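Local coordinates for protein tapirin (Caldicellulosiruptor hydrothermalis, PDB 6N2C) that binds cellulose and probably serves in adhesion of the thermophilic cell to it, with a C-terminal domain built as a zinc-bearing beta-helix, at residues 458-461 against 462-466; 253-256 against 257-261; 428-431 against 432-436. One frame throughout, in Å; residues are numbered along the deposited sequence.

Interaction 1. Residues 458-461 against 462-466. With GOL (glycerol), chain E.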
loop_
_atom_site.group_PDB
_atom_site.type_symbol
_atom_site.label_atom_id
_atom_site.label_comp_id
_atom_site.label_asym_id
_atom_site.label_seq_id
_atom_site.Cartn_x
_atom_site.Cartn_y
_atom_site.Cartn_z
ATOM N N LYS A 458 -2.287 1.244 17.381
ATOM C CA LYS A 458 -2.573 1.599 18.776
ATOM C C LYS A 458 -2.462 3.088 18.944
ATOM O O LYS A 458 -1.700 3.758 18.225
ATOM C CB LYS A 458 -1.620 0.921 19.775
ATOM C CG LYS A 458 -1.912 -0.524 20.065
ATOM C CD LYS A 458 -0.863 -1.143 20.995
ATOM C CE LYS A 458 -0.947 -2.662 20.879
ATOM N NZ LYS A 458 -0.288 -3.359 22.000
ATOM N N ASN A 459 -3.178 3.596 19.948
ATOM C CA ASN A 459 -3.243 5.027 20.199
ATOM C C ASN A 459 -1.893 5.577 20.728
ATOM O O ASN A 459 -1.703 6.766 20.778
ATOM C CB ASN A 459 -4.367 5.361 21.194
ATOM C CG ASN A 459 -5.712 4.778 20.791
ATOM O OD1 ASN A 459 -6.111 4.879 19.648
ATOM N ND2 ASN A 459 -6.428 4.179 21.763
ATOM N N THR A 460 -0.979 4.715 21.137
ATOM C CA THR A 460 0.352 5.110 21.453
ATOM C C THR A 460 1.140 5.604 20.232
ATOM O O THR A 460 2.130 6.310 20.399
ATOM C CB THR A 460 1.140 3.957 22.115
ATOM O OG1 THR A 460 0.970 2.735 21.377
ATOM C CG2 THR A 460 0.673 3.708 23.538
ATOM N N PHE A 461 0.723 5.241 19.010
ATOM C CA PHE A 461 1.559 5.642 17.862
ATOM C C PHE A 461 0.965 6.784 17.130
ATOM O O PHE A 461 -0.174 6.694 16.675
ATOM C CB PHE A 461 1.738 4.442 16.903
ATOM C CG PHE A 461 2.684 4.739 15.791
ATOM C CD1 PHE A 461 4.070 4.576 15.954
ATOM C CD2 PHE A 461 2.215 5.168 14.549
ATOM C CE1 PHE A 461 4.928 4.888 14.942
ATOM C CE2 PHE A 461 3.111 5.428 13.523
ATOM C CZ PHE A 461 4.454 5.308 13.685
ATOM N N PRO A 462 1.692 7.866 16.916
ATOM C CA PRO A 462 3.137 8.034 17.109
ATOM C C PRO A 462 3.515 8.813 18.388
ATOM O O PRO A 462 4.712 9.060 18.655
ATOM C CB PRO A 462 3.491 8.811 15.869
ATOM C CG PRO A 462 2.332 9.761 15.679
ATOM C CD PRO A 462 1.150 8.878 16.009
ATOM N N THR A 463 2.495 9.272 19.114
ATOM C CA THR A 463 2.818 10.247 20.176
ATOM C C THR A 463 3.597 9.752 21.395
ATOM O O THR A 463 4.086 10.613 22.139
ATOM C CB THR A 463 1.557 11.030 20.681
ATOM O OG1 THR A 463 0.667 10.126 21.293
ATOM C CG2 THR A 463 0.890 11.765 19.588
ATOM N N ASN A 464 3.739 8.441 21.653
ATOM C CA ASN A 464 4.666 8.011 22.624
ATOM C C ASN A 464 6.080 8.469 22.316
ATOM O O ASN A 464 6.877 8.679 23.230
ATOM C CB ASN A 464 4.682 6.470 22.795
ATOM C CG ASN A 464 3.685 5.982 23.810
ATOM O OD1 ASN A 464 2.570 6.528 23.954
ATOM N ND2 ASN A 464 4.029 4.780 24.439
ATOM N N TRP A 465 6.424 8.627 21.022
ATOM C CA TRP A 465 7.767 8.903 20.557
ATOM C C TRP A 465 8.025 10.265 19.885
ATOM O O TRP A 465 9.184 10.706 19.697
ATOM C CB TRP A 465 8.185 7.716 19.611
ATOM C CG TRP A 465 8.099 6.419 20.305
ATOM C CD1 TRP A 465 8.988 5.902 21.151
ATOM C CD2 TRP A 465 6.981 5.478 20.255
ATOM N NE1 TRP A 465 8.531 4.680 21.609
ATOM C CE2 TRP A 465 7.305 4.406 21.075
ATOM C CE3 TRP A 465 5.756 5.462 19.581
ATOM C CZ2 TRP A 465 6.461 3.307 21.247
ATOM C CZ3 TRP A 465 4.896 4.419 19.751
ATOM C CH2 TRP A 465 5.238 3.348 20.614
ATOM N N ILE A 466 6.989 10.949 19.478
ATOM C CA ILE A 466 7.124 12.234 18.858
ATOM C C ILE A 466 5.996 13.110 19.352
ATOM O O ILE A 466 4.808 12.826 19.166
ATOM C CB ILE A 466 7.248 12.227 17.280
ATOM C CG1 ILE A 466 7.482 13.617 16.786
ATOM C CG2 ILE A 466 6.076 11.568 16.595
ATOM C CD1 ILE A 466 7.886 13.812 15.346
HETATM C C1 GOL E . -1.313 9.770 18.437
HETATM O O1 GOL E . -0.431 8.786 19.142
HETATM C C2 GOL E . -2.559 9.344 17.651
HETATM O O2 GOL E . -2.522 7.946 17.297
HETATM C C3 GOL E . -2.760 10.144 16.332
HETATM O O3 GOL E . -3.734 9.466 15.483
#

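Interaction 2. Residues 253-256 against 257-261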
loop_
_atom_site.group_PDB
_atom_site.type_symbol
_atom_site.label_atom_id
_atom_site.label_comp_id
_atom_site.label_asym_id
_atom_site.label_seq_id
_atom_site.Cartn_x
_atom_site.Cartn_y
_atom_site.Cartn_z
ATOM N N MET A 253 4.065 -0.419 3.824
ATOM C CA MET A 253 3.183 0.693 3.543
ATOM C C MET A 253 1.882 0.357 4.175
ATOM O O MET A 253 1.266 -0.686 3.898
ATOM C CB MET A 253 3.008 0.901 2.026
ATOM C CG MET A 253 2.008 1.998 1.685
ATOM S SD MET A 253 2.178 2.328 -0.073
ATOM C CE MET A 253 1.090 3.721 -0.217
ATOM N N TYR A 254 1.423 1.243 5.088
ATOM C CA TYR A 254 0.168 1.106 5.779
ATOM C C TYR A 254 -0.705 2.326 5.511
ATOM O O TYR A 254 -0.223 3.416 5.614
ATOM C CB TYR A 254 0.344 1.028 7.347
ATOM C CG TYR A 254 -1.017 1.161 8.050
ATOM C CD1 TYR A 254 -1.859 0.028 8.212
ATOM C CD2 TYR A 254 -1.519 2.386 8.547
ATOM C CE1 TYR A 254 -3.116 0.144 8.751
ATOM C CE2 TYR A 254 -2.770 2.482 9.115
ATOM C CZ TYR A 254 -3.551 1.389 9.248
ATOM O OH TYR A 254 -4.758 1.495 9.825
ATOM N N THR A 255 -2.022 2.144 5.235
ATOM C CA THR A 255 -2.983 3.254 5.234
ATOM C C THR A 255 -4.235 2.806 5.918
ATOM O O THR A 255 -4.600 1.645 5.821
ATOM C CB THR A 255 -3.313 3.788 3.835
ATOM O OG1 THR A 255 -4.302 2.968 3.194
ATOM C CG2 THR A 255 -2.123 3.990 2.999
ATOM N N LYS A 256 -4.881 3.719 6.637
ATOM C CA LYS A 256 -6.184 3.361 7.190
ATOM C C LYS A 256 -7.298 3.314 6.106
ATOM O O LYS A 256 -8.193 2.425 6.095
ATOM C CB LYS A 256 -6.565 4.366 8.254
ATOM C CG LYS A 256 -7.764 3.936 9.053
ATOM C CD LYS A 256 -8.314 5.071 9.931
ATOM C CE LYS A 256 -9.725 4.715 10.397
ATOM N NZ LYS A 256 -10.331 5.737 11.322
ATOM N N ASN A 257 -7.357 4.337 5.330
ATOM C CA ASN A 257 -8.552 4.587 4.501
ATOM C C ASN A 257 -8.432 4.260 3.008
ATOM O O ASN A 257 -9.269 4.654 2.244
ATOM C CB ASN A 257 -9.066 6.008 4.718
ATOM C CG ASN A 257 -9.612 6.185 6.134
ATOM O OD1 ASN A 257 -10.032 5.214 6.755
ATOM N ND2 ASN A 257 -9.523 7.354 6.648
ATOM N N GLY A 258 -7.398 3.534 2.635
ATOM C CA GLY A 258 -7.284 3.086 1.299
ATOM C C GLY A 258 -6.072 3.553 0.519
ATOM O O GLY A 258 -5.231 4.314 0.979
ATOM N N ILE A 259 -5.956 2.984 -0.682
ATOM C CA ILE A 259 -4.924 3.426 -1.617
ATOM C C ILE A 259 -5.628 3.596 -2.964
ATOM O O ILE A 259 -6.138 2.611 -3.519
ATOM C CB ILE A 259 -3.789 2.436 -1.741
ATOM C CG1 ILE A 259 -3.202 2.071 -0.303
ATOM C CG2 ILE A 259 -2.741 2.936 -2.713
ATOM C CD1 ILE A 259 -2.056 1.062 -0.349
ATOM N N THR A 260 -5.625 4.819 -3.472
ATOM C CA THR A 260 -6.471 5.161 -4.644
ATOM C C THR A 260 -5.576 5.584 -5.775
ATOM O O THR A 260 -4.870 6.565 -5.641
ATOM C CB THR A 260 -7.524 6.194 -4.320
ATOM O OG1 THR A 260 -8.240 5.876 -3.127
ATOM C CG2 THR A 260 -8.476 6.377 -5.493
ATOM N N PHE A 261 -5.596 4.810 -6.861
ATOM C CA PHE A 261 -4.849 5.068 -8.066
ATOM C C PHE A 261 -5.707 5.978 -8.938
ATOM O O PHE A 261 -6.917 5.758 -9.051
ATOM C CB PHE A 261 -4.528 3.778 -8.782
ATOM C CG PHE A 261 -3.487 2.932 -8.123
ATOM C CD1 PHE A 261 -3.783 2.116 -7.030
ATOM C CD2 PHE A 261 -2.164 2.979 -8.545
ATOM C CE1 PHE A 261 -2.758 1.369 -6.410
ATOM C CE2 PHE A 261 -1.142 2.223 -7.949
ATOM C CZ PHE A 261 -1.460 1.410 -6.869
#

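Interaction 3. Residues 428-431 against 432-436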
loop_
_atom_site.group_PDB
_atom_site.type_symbol
_atom_site.label_atom_id
_atom_site.label_comp_id
_atom_site.label_asym_id
_atom_site.label_seq_id
_atom_site.Cartn_x
_atom_site.Cartn_y
_atom_site.Cartn_z
ATOM N N SER A 428 -23.807 -32.101 -20.076
ATOM C CA SER A 428 -23.312 -33.451 -20.001
ATOM C C SER A 428 -21.800 -33.543 -20.167
ATOM O O SER A 428 -21.189 -34.476 -19.635
ATOM C CB SER A 428 -24.017 -34.341 -21.060
ATOM O OG SER A 428 -23.772 -33.800 -22.364
ATOM N N GLY A 429 -21.216 -32.679 -20.952
ATOM C CA GLY A 429 -19.760 -32.724 -21.206
ATOM C C GLY A 429 -18.846 -32.319 -20.040
ATOM O O GLY A 429 -17.659 -32.595 -20.070
ATOM N N ILE A 430 -19.418 -31.734 -18.993
ATOM C CA ILE A 430 -18.638 -31.502 -17.723
ATOM C C ILE A 430 -19.191 -32.183 -16.510
ATOM O O ILE A 430 -18.646 -32.051 -15.420
ATOM C CB ILE A 430 -18.405 -30.024 -17.427
ATOM C CG1 ILE A 430 -19.720 -29.263 -17.327
ATOM C CG2 ILE A 430 -17.483 -29.461 -18.493
ATOM C CD1 ILE A 430 -19.534 -27.913 -16.716
ATOM N N ARG A 431 -20.209 -33.031 -16.691
ATOM C CA ARG A 431 -20.815 -33.684 -15.553
ATOM C C ARG A 431 -19.825 -34.518 -14.812
ATOM O O ARG A 431 -19.858 -34.573 -13.560
ATOM C CB ARG A 431 -22.088 -34.465 -15.970
ATOM C CG ARG A 431 -22.671 -35.302 -14.845
ATOM C CD ARG A 431 -23.317 -34.463 -13.735
ATOM N NE ARG A 431 -23.746 -35.314 -12.621
ATOM C CZ ARG A 431 -22.926 -35.928 -11.733
ATOM N NH1 ARG A 431 -21.569 -35.821 -11.751
ATOM N NH2 ARG A 431 -23.476 -36.716 -10.798
ATOM N N ASN A 432 -18.904 -35.101 -15.585
ATOM C CA ASN A 432 -17.843 -35.982 -15.089
ATOM C C ASN A 432 -17.000 -35.366 -13.981
ATOM O O ASN A 432 -16.559 -36.069 -13.084
ATOM C CB ASN A 432 -16.893 -36.505 -16.213
ATOM C CG ASN A 432 -15.977 -35.440 -16.826
ATOM O OD1 ASN A 432 -16.421 -34.398 -17.340
ATOM N ND2 ASN A 432 -14.663 -35.738 -16.848
ATOM N N LEU A 433 -16.836 -34.066 -14.058
ATOM C CA LEU A 433 -15.882 -33.336 -13.209
ATOM C C LEU A 433 -16.340 -33.375 -11.749
ATOM O O LEU A 433 -15.502 -33.204 -10.837
ATOM C CB LEU A 433 -15.801 -31.915 -13.647
ATOM C CG LEU A 433 -15.254 -31.626 -15.057
ATOM C CD1 LEU A 433 -15.207 -30.148 -15.327
ATOM C CD2 LEU A 433 -13.923 -32.360 -15.301
ATOM N N PHE A 434 -17.643 -33.485 -11.524
ATOM C CA PHE A 434 -18.184 -33.283 -10.206
ATOM C C PHE A 434 -18.212 -34.570 -9.380
ATOM O O PHE A 434 -18.673 -35.618 -9.850
ATOM C CB PHE A 434 -19.598 -32.704 -10.312
ATOM C CG PHE A 434 -19.687 -31.335 -10.937
ATOM C CD1 PHE A 434 -19.584 -31.156 -12.327
ATOM C CD2 PHE A 434 -19.969 -30.210 -10.144
ATOM C CE1 PHE A 434 -19.661 -29.929 -12.886
ATOM C CE2 PHE A 434 -20.114 -28.990 -10.712
ATOM C CZ PHE A 434 -19.970 -28.821 -12.095
ATOM N N VAL A 435 -17.817 -34.475 -8.107
ATOM C CA VAL A 435 -17.820 -35.583 -7.151
ATOM C C VAL A 435 -18.512 -35.149 -5.841
ATOM O O VAL A 435 -18.174 -34.048 -5.324
ATOM C CB VAL A 435 -16.414 -35.963 -6.836
ATOM C CG1 VAL A 435 -16.418 -37.039 -5.731
ATOM C CG2 VAL A 435 -15.705 -36.462 -8.081
ATOM N N GLN A 436 -19.490 -35.921 -5.327
ATOM C CA GLN A 436 -20.285 -35.443 -4.212
ATOM C C GLN A 436 -19.692 -35.944 -2.942
ATOM O O GLN A 436 -19.405 -37.110 -2.831
ATOM C CB GLN A 436 -21.750 -35.910 -4.255
ATOM C CG GLN A 436 -22.641 -35.244 -3.253
ATOM C CD GLN A 436 -24.131 -35.305 -3.626
ATOM O OE1 GLN A 436 -24.618 -34.553 -4.509
ATOM N NE2 GLN A 436 -24.877 -36.150 -2.921
HETATM O O HOH W 1 -18.864 -35.445 -18.393
HETATM O O HOH W 2 -15.093 -32.523 -18.790
HETATM O O HOH W 3 -21.021 -38.065 -9.620
#

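Interaction 1. Residues 458-461 against 462-466
A cis peptide bond joins F461 to P462 directly after the type I beta turn K458-F461, and this aromatic-cis-proline step shapes the loop that leaves helix 451-457. P462 CB stands 4.0 Å from the centroid of the F461 ring and only 5° off its normal, a CH-pi contact over the middle of the face. With CG anti to the backbone N (chi1 -174°), the phenyl group is set beside its own carbonyl carbon, where the proline ring can lie against it. At the edge of the same ring, F461 CD1 meets W465 CZ3 at 3.9 Å, the two side chains crossing at about a right angle. The indole N-H is taken by E572, while F183 packs on both P462 and W465. The backbone is tied by N464 N to T460 O, 3.0 Å long, nearly straight at 172° and in the carbonyl plane. P462 O accepts from W465 N and I466 N, which reach it from opposite faces. A glycerol, probably from the crystallisation liquor, bridges the turn: its O1 donates to N459 O and accepts from T463 N, and its O2 donates to F461 O at 2.7 Å. T460 CG2 rests 3.4 Å from N464 OD1.

Interaction 2. Residues 253-256 against 257-261
Strand 252-255 ends at T255, and over K256, N257 and G258 the chain swings round into strand 259-260, so that the end-to-end directions of the parts that meet lie 142° apart. This is a corner of the parallel beta-helix, where one coil passes from one face of the solenoid to the next. G258 takes up backbone angles at which a beta carbon would collide with N257 O, which explains a glycine at this point.

The corner is pinned from inside by T255, whose OG1 donates to G258 O at 2.8 Å. The bond does not follow a lone pair, since the hydroxyl sits well above the carbonyl plane, 56° out of it. T255 OG1 is placed for this by its first torsion (chi1 82°), which puts it between the backbone N and the carbonyl carbon. The hydroxyl is also hydrogen-bonded to S276 OG on the adjoining coil. Beside it, I259 CG1 approaches T255 CG2 to 4.0 Å, the two side chains crossing at about a right angle. Deeper in, M253 reaches out fully extended to meet I259 tip to tip, with CE 4.1 Å from I259 CD1, a purely apolar contact. On the exposed side, K256 and N257 run alongside each other in the same direction, K256 CG 3.5 Å from N257 OD1.

Strand 252-255 lies between the parallel strands 231-234 and 273-276, and strand 259-260 between 239-240 and 279-281. M253 and T255 both pack on F239, M253 and I259 on L274, and Y254 turns to I453 and K457 of helix 451-457.

Interaction 3. Residues 428-431 against 432-436
I430, R431 and N432 bring the chain round to F434, and two backbone bonds fix the bend: L433 N to I430 O at 3.0 Å and F434 N to R431 O at 3.2 Å. I430 CB packs 3.8 Å from L433 CD1, and I430 O lies in the plane of the F434 ring, at its edge, 3.4 Å from F434 CD1. I430 CD1 lies 4.3 Å from F434 CE1, an apolar contact. These turns lead into strand 434-436, an outermost strand of the beta-helix, which pairs in parallel with strand 416-419 of the preceding coil. The F434 ring settles on I417, I422 and I426; a serine here would probably open a gap beside I430 CD1 and leave those isoleucines without their apolar cover. A turn about the CB-CG bond of R431 (chi2 71°) carries its guanidinium across F434, NH1 4.0 Å from F434 CB, the guanidinium and ring planes 82° apart. R431 NH2 donates to a water 3.0 Å away, in the guanidinium plane, which gives a weak bond to F434 O. Two further waters donate to N432 OD1; one also donates to S428 O and accepts from N432 N, the other donates to G429 O.

All three are local turns, but their settings differ. Interaction 2 is the buried one, about 6 Å between its centre and that of the chain, and combines an apolar interior with a hydroxyl-to-carbonyl bond at a corner. Interaction 3 lies about 41 Å out, beside an outermost strand, where ordered waters do much of the polar bridging. Residues 253-256 and 432-436 contribute strands to the same run of parallel strands, with the contact centres about 43 Å apart. Interaction 1, partly buried like interaction 3, belongs to a loop outside the coils and relies on ring packing and a cis-proline; its centre is about 20 Å from that of interaction 2.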